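Local coordinates for flavin reductase domain protein (Arthrobacter sp., PDB 2QCK) that probably binds FMN and acts as a flavin reductase or related oxidoreductase, at residues E84-F89 with G155-P160; Y36-T41 with F53-A58. One frame throughout, in Å; residues are numbered along the deposited sequence. Where two conformers were deposited one is given.

Contact 1: E84-F89 with G155-P160; sequences ELADRF and GAYSQP
Y157 reaches from strand 156-162 to A86 on helix 83-88, linking two separate elements of a fold consistent with the FMN-binding split barrel of flavin reductase-like proteins. The backbones stay well apart, with A86 CA and Y157 CA 9.1 Å from each other, so the tyrosine side chain spans the gap. Its first torsion sets CG anti to the carbonyl carbon (chi1 -70°), and this carries the ring out to the helix.

The apolar part of the contact is small. A86 CB approaches the ring obliquely and lies 3.6 Å from Y157 CE1. V24 of strand 22-31 touches both A86 and Y157, and L163 of the second subunit packs against the tyrosine as well. A leucine in place of Y157 would probably leave A86 CB without its ring partner and open a gap where the hydroxyl now abuts the helix.

Two polar groups nearby are engaged by other partners. The D87 carboxylate stands beside the ring, OD1 4.3 Å from Y157 CE2, yet it forms a salt bridge with R91, and A86 O accepts a hydrogen bond from T39 OG1. The helix is held by its own backbone bonds, among them R88 N to E84 O at 3.0 Å. Closest of all the atoms across the contact, Y157 OH comes within 3.4 Å of A86 C.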
loop_
_atom_site.group_PDB
_atom_site.type_symbol
_atom_site.label_atom_id
_atom_site.label_comp_id
_atom_site.label_asym_id
_atom_site.label_seq_id
_atom_site.Cartn_x
_atom_site.Cartn_y
_atom_site.Cartn_z
ATOM N N GLU A 84 -13.239 -12.030 -9.667
ATOM C CA GLU A 84 -13.520 -11.905 -11.086
ATOM C C GLU A 84 -13.530 -10.432 -11.505
ATOM O O GLU A 84 -13.112 -10.080 -12.605
ATOM C CB GLU A 84 -14.845 -12.615 -11.421
ATOM C CG GLU A 84 -15.311 -12.391 -12.831
ATOM C CD GLU A 84 -16.432 -13.327 -13.286
ATOM O OE1 GLU A 84 -16.499 -14.491 -12.811
ATOM O OE2 GLU A 84 -17.215 -12.891 -14.173
ATOM N N LEU A 85 -13.990 -9.579 -10.606
ATOM C CA LEU A 85 -14.079 -8.163 -10.845
ATOM C C LEU A 85 -12.687 -7.552 -10.827
ATOM O O LEU A 85 -12.351 -6.753 -11.731
ATOM C CB LEU A 85 -14.967 -7.541 -9.774
ATOM C CG LEU A 85 -15.459 -6.117 -9.902
ATOM C CD1 LEU A 85 -16.550 -5.960 -10.983
ATOM C CD2 LEU A 85 -15.922 -5.733 -8.476
ATOM N N ALA A 86 -11.871 -7.970 -9.852
ATOM C CA ALA A 86 -10.437 -7.635 -9.830
ATOM C C ALA A 86 -9.728 -7.956 -11.148
ATOM O O ALA A 86 -9.030 -7.114 -11.687
ATOM C CB ALA A 86 -9.687 -8.290 -8.648
ATOM N N ASP A 87 -9.907 -9.156 -11.671
ATOM C CA ASP A 87 -9.283 -9.553 -12.916
ATOM C C ASP A 87 -9.801 -8.739 -14.132
ATOM O O ASP A 87 -9.010 -8.323 -14.986
ATOM C CB ASP A 87 -9.515 -11.044 -13.096
ATOM C CG ASP A 87 -8.637 -11.658 -14.151
ATOM O OD1 ASP A 87 -7.392 -11.720 -13.966
ATOM O OD2 ASP A 87 -9.191 -12.132 -15.155
ATOM N N ARG A 88 -11.124 -8.560 -14.200
ATOM C CA ARG A 88 -11.804 -7.640 -15.155
ATOM C C ARG A 88 -11.107 -6.297 -15.259
ATOM O O ARG A 88 -10.848 -5.793 -16.341
ATOM C CB ARG A 88 -13.241 -7.331 -14.693
ATOM C CG ARG A 88 -14.363 -7.916 -15.519
ATOM C CD ARG A 88 -15.719 -7.672 -14.801
ATOM N NE ARG A 88 -16.649 -8.782 -14.964
ATOM C CZ ARG A 88 -17.588 -9.138 -14.093
ATOM N NH1 ARG A 88 -17.758 -8.502 -12.946
ATOM N NH2 ARG A 88 -18.359 -10.170 -14.370
ATOM N N PHE A 89 -10.856 -5.712 -14.094
ATOM C CA PHE A 89 -10.366 -4.348 -13.981
ATOM C C PHE A 89 -8.841 -4.226 -14.077
ATOM O O PHE A 89 -8.286 -3.112 -13.955
ATOM C CB PHE A 89 -10.955 -3.743 -12.705
ATOM C CG PHE A 89 -12.306 -3.129 -12.932
ATOM C CD1 PHE A 89 -13.468 -3.890 -12.880
ATOM C CD2 PHE A 89 -12.406 -1.800 -13.289
ATOM C CE1 PHE A 89 -14.691 -3.332 -13.109
ATOM C CE2 PHE A 89 -13.639 -1.240 -13.548
ATOM C CZ PHE A 89 -14.791 -2.009 -13.449
ATOM N N GLY A 155 1.933 -12.329 -8.386
ATOM C CA GLY A 155 1.119 -12.675 -9.533
ATOM C C GLY A 155 -0.094 -13.532 -9.275
ATOM O O GLY A 155 -0.698 -13.969 -10.228
ATOM N N ALA A 156 -0.518 -13.736 -8.021
ATOM C CA ALA A 156 -1.691 -14.566 -7.792
ATOM C C ALA A 156 -2.598 -13.903 -6.778
ATOM O O ALA A 156 -2.120 -13.242 -5.859
ATOM C CB ALA A 156 -1.282 -15.978 -7.293
ATOM N N TYR A 157 -3.903 -14.071 -6.975
ATOM C CA TYR A 157 -4.881 -13.678 -5.976
ATOM C C TYR A 157 -4.876 -14.684 -4.846
ATOM O O TYR A 157 -4.932 -15.873 -5.074
ATOM C CB TYR A 157 -6.271 -13.553 -6.596
ATOM C CG TYR A 157 -6.397 -12.368 -7.533
ATOM C CD1 TYR A 157 -6.434 -11.051 -7.052
ATOM C CD2 TYR A 157 -6.476 -12.552 -8.892
ATOM C CE1 TYR A 157 -6.530 -9.956 -7.951
ATOM C CE2 TYR A 157 -6.578 -11.476 -9.761
ATOM C CZ TYR A 157 -6.596 -10.199 -9.291
ATOM O OH TYR A 157 -6.682 -9.157 -10.187
ATOM N N SER A 158 -4.841 -14.181 -3.614
ATOM C CA SER A 158 -4.716 -14.968 -2.414
ATOM C C SER A 158 -5.745 -14.506 -1.398
ATOM O O SER A 158 -6.401 -13.469 -1.568
ATOM C CB SER A 158 -3.329 -14.778 -1.796
ATOM O OG SER A 158 -2.332 -15.427 -2.577
ATOM N N GLN A 159 -5.879 -15.292 -0.344
ATOM C CA GLN A 159 -6.714 -14.928 0.768
ATOM C C GLN A 159 -5.855 -14.961 2.027
ATOM O O GLN A 159 -4.914 -15.740 2.096
ATOM C CB GLN A 159 -7.854 -15.896 0.876
ATOM C CG GLN A 159 -7.459 -17.254 1.406
ATOM C CD GLN A 159 -8.652 -18.135 1.567
ATOM O OE1 GLN A 159 -9.538 -17.847 2.379
ATOM N NE2 GLN A 159 -8.696 -19.219 0.791
ATOM N N PRO A 160 -6.159 -14.095 2.985
ATOM C CA PRO A 160 -5.370 -14.081 4.198
ATOM C C PRO A 160 -5.886 -15.133 5.177
ATOM O O PRO A 160 -7.093 -15.287 5.352
ATOM C CB PRO A 160 -5.562 -12.668 4.719
ATOM C CG PRO A 160 -6.899 -12.271 4.283
ATOM C CD PRO A 160 -7.218 -13.068 3.013
#

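Contact 2: Y36-T41 with F53-A58; sequences YGFTAT and FTFNMA
The F38 ring is met in two ways at once, at its edge by F55 and over one face by M57. The contact lies in the buried interior of a fold consistent with the FMN-binding split barrel, where strands 34-40 and 51-58 are not paired with each other and these three side chains bridge the interval. All three share a first torsion near +60° (chi1 53° to 69°), which tucks each CG over its own backbone.

The F38 ring takes F55 at its edge: F55 CE2 lies in the F38 plane, 3.8 Å from F38 CZ, while F38 approaches F55 obliquely. The side chains cross at about a right angle.

M57 is present as selenomethionine. The turn at chi3 (-63°) brings M57 CE over the F38 face, 3.9 Å from F38 CZ, while SE stands obliquely to the ring in a Met-aromatic contact, 4.9 Å from the F38 centroid and 48° off the normal. I67 of helix 64-69 touches both F38 and M57, and V134 of strand 131-143 packs on F55.

No hydrogen bond crosses between the segments, which implies that dispersion and the fit of ring edge, ring face and methyl hold this buried contact together.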
loop_
_atom_site.group_PDB
_atom_site.type_symbol
_atom_site.label_atom_id
_atom_site.label_comp_id
_atom_site.label_asym_id
_atom_site.label_seq_id
_atom_site.Cartn_x
_atom_site.Cartn_y
_atom_site.Cartn_z
ATOM N N TYR A 36 -14.252 5.079 -16.301
ATOM C CA TYR A 36 -12.953 4.444 -16.331
ATOM C C TYR A 36 -12.725 3.851 -14.967
ATOM O O TYR A 36 -13.272 4.344 -13.987
ATOM C CB TYR A 36 -11.870 5.465 -16.579
ATOM C CG TYR A 36 -11.819 5.973 -17.975
ATOM C CD1 TYR A 36 -12.698 6.930 -18.401
ATOM C CD2 TYR A 36 -10.886 5.497 -18.859
ATOM C CE1 TYR A 36 -12.666 7.411 -19.678
ATOM C CE2 TYR A 36 -10.831 5.968 -20.128
ATOM C CZ TYR A 36 -11.728 6.917 -20.540
ATOM O OH TYR A 36 -11.672 7.384 -21.835
ATOM N N GLY A 37 -11.884 2.821 -14.881
ATOM C CA GLY A 37 -11.540 2.262 -13.571
ATOM C C GLY A 37 -10.445 1.247 -13.697
ATOM O O GLY A 37 -10.184 0.752 -14.775
ATOM N N PHE A 38 -9.791 0.923 -12.593
ATOM C CA PHE A 38 -8.670 0.023 -12.693
ATOM C C PHE A 38 -8.372 -0.617 -11.334
ATOM O O PHE A 38 -8.611 -0.023 -10.295
ATOM C CB PHE A 38 -7.461 0.788 -13.262
ATOM C CG PHE A 38 -7.133 2.037 -12.508
ATOM C CD1 PHE A 38 -7.812 3.245 -12.769
ATOM C CD2 PHE A 38 -6.202 2.013 -11.495
ATOM C CE1 PHE A 38 -7.537 4.404 -12.055
ATOM C CE2 PHE A 38 -5.934 3.161 -10.763
ATOM C CZ PHE A 38 -6.599 4.371 -11.079
ATOM N N THR A 39 -7.905 -1.856 -11.363
ATOM C CA THR A 39 -7.512 -2.587 -10.171
ATOM C C THR A 39 -6.229 -1.954 -9.703
ATOM O O THR A 39 -5.405 -1.601 -10.514
ATOM C CB THR A 39 -7.345 -4.111 -10.519
ATOM O OG1 THR A 39 -8.622 -4.608 -10.885
ATOM C CG2 THR A 39 -6.800 -5.002 -9.356
ATOM N N ALA A 40 -6.025 -1.906 -8.388
ATOM C CA ALA A 40 -4.901 -1.244 -7.784
ATOM C C ALA A 40 -4.469 -2.001 -6.525
ATOM O O ALA A 40 -5.282 -2.483 -5.756
ATOM C CB ALA A 40 -5.266 0.178 -7.403
ATOM N N THR A 41 -3.174 -2.155 -6.364
ATOM C CA THR A 41 -2.619 -2.725 -5.134
ATOM C C THR A 41 -1.904 -1.703 -4.239
ATOM O O THR A 41 -1.312 -2.086 -3.224
ATOM C CB THR A 41 -1.639 -3.857 -5.477
ATOM O OG1 THR A 41 -0.765 -3.423 -6.523
ATOM C CG2 THR A 41 -2.395 -5.107 -5.975
ATOM N N PHE A 53 -6.625 9.012 1.492
ATOM C CA PHE A 53 -5.875 7.851 1.079
ATOM C C PHE A 53 -5.029 8.240 -0.112
ATOM O O PHE A 53 -5.253 9.271 -0.714
ATOM C CB PHE A 53 -6.756 6.614 0.732
ATOM C CG PHE A 53 -7.673 6.781 -0.463
ATOM C CD1 PHE A 53 -8.951 7.261 -0.306
ATOM C CD2 PHE A 53 -7.296 6.332 -1.722
ATOM C CE1 PHE A 53 -9.807 7.376 -1.375
ATOM C CE2 PHE A 53 -8.153 6.475 -2.798
ATOM C CZ PHE A 53 -9.397 6.981 -2.611
ATOM N N THR A 54 -4.047 7.397 -0.401
ATOM C CA THR A 54 -3.141 7.582 -1.528
ATOM C C THR A 54 -3.104 6.322 -2.373
ATOM O O THR A 54 -3.355 5.242 -1.863
ATOM C CB THR A 54 -1.726 7.843 -1.003
ATOM O OG1 THR A 54 -1.380 6.813 -0.080
ATOM C CG2 THR A 54 -1.653 9.159 -0.290
ATOM N N PHE A 55 -2.803 6.469 -3.665
ATOM C CA PHE A 55 -2.373 5.354 -4.490
ATOM C C PHE A 55 -1.395 5.858 -5.555
ATOM O O PHE A 55 -1.255 7.078 -5.777
ATOM C CB PHE A 55 -3.594 4.648 -5.124
ATOM C CG PHE A 55 -4.380 5.511 -6.059
ATOM C CD1 PHE A 55 -5.322 6.404 -5.574
ATOM C CD2 PHE A 55 -4.167 5.465 -7.456
ATOM C CE1 PHE A 55 -6.063 7.185 -6.451
ATOM C CE2 PHE A 55 -4.882 6.280 -8.298
ATOM C CZ PHE A 55 -5.818 7.143 -7.799
ATOM N N ASN A 56 -0.722 4.919 -6.199
ATOM C CA ASN A 56 0.186 5.210 -7.280
ATOM C C ASN A 56 -0.352 4.633 -8.589
ATOM O O ASN A 56 -1.044 3.594 -8.600
ATOM C CB ASN A 56 1.577 4.646 -6.986
ATOM C CG ASN A 56 2.180 5.172 -5.680
ATOM O OD1 ASN A 56 1.863 6.276 -5.239
ATOM N ND2 ASN A 56 3.034 4.363 -5.033
HETATM N N MSE A 57 -0.045 5.307 -9.696
HETATM C CA MSE A 57 -0.376 4.752 -10.996
HETATM C C MSE A 57 0.557 5.242 -12.054
HETATM O O MSE A 57 1.266 6.221 -11.857
HETATM C CB MSE A 57 -1.796 5.152 -11.359
HETATM C CG MSE A 57 -1.973 6.610 -11.648
HETATM SE SE MSE A 57 -3.836 7.003 -12.052
HETATM C CE MSE A 57 -4.185 5.989 -13.671
ATOM N N ALA A 58 0.483 4.564 -13.205
ATOM C CA ALA A 58 1.337 4.799 -14.332
ATOM C C ALA A 58 0.643 5.870 -15.176
ATOM O O ALA A 58 -0.575 5.789 -15.429
ATOM C CB ALA A 58 1.471 3.513 -15.159
#

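In the fold
Contact 2 lies in the core, about 5 Å from the chain centre to its own centre, and all its touching residues are buried; contact 1 is partly buried, about 12 Å out. Their centres are about 14 Å apart, and segment 36-41 joins them: T39 OG1 is 2.7 Å from A86 O and T39 N is 2.9 Å from F89 O, both probable hydrogen bonds. The chemistry follows position. Contact 2 is wholly apolar between its touching side chains, whereas contact 1 sets a phenol against a helix backbone beside the D87 carboxylate. Both adjoin the second subunit, through the paired strand at S158 and Q159 in contact 1 and through T54 and N56 in contact 2.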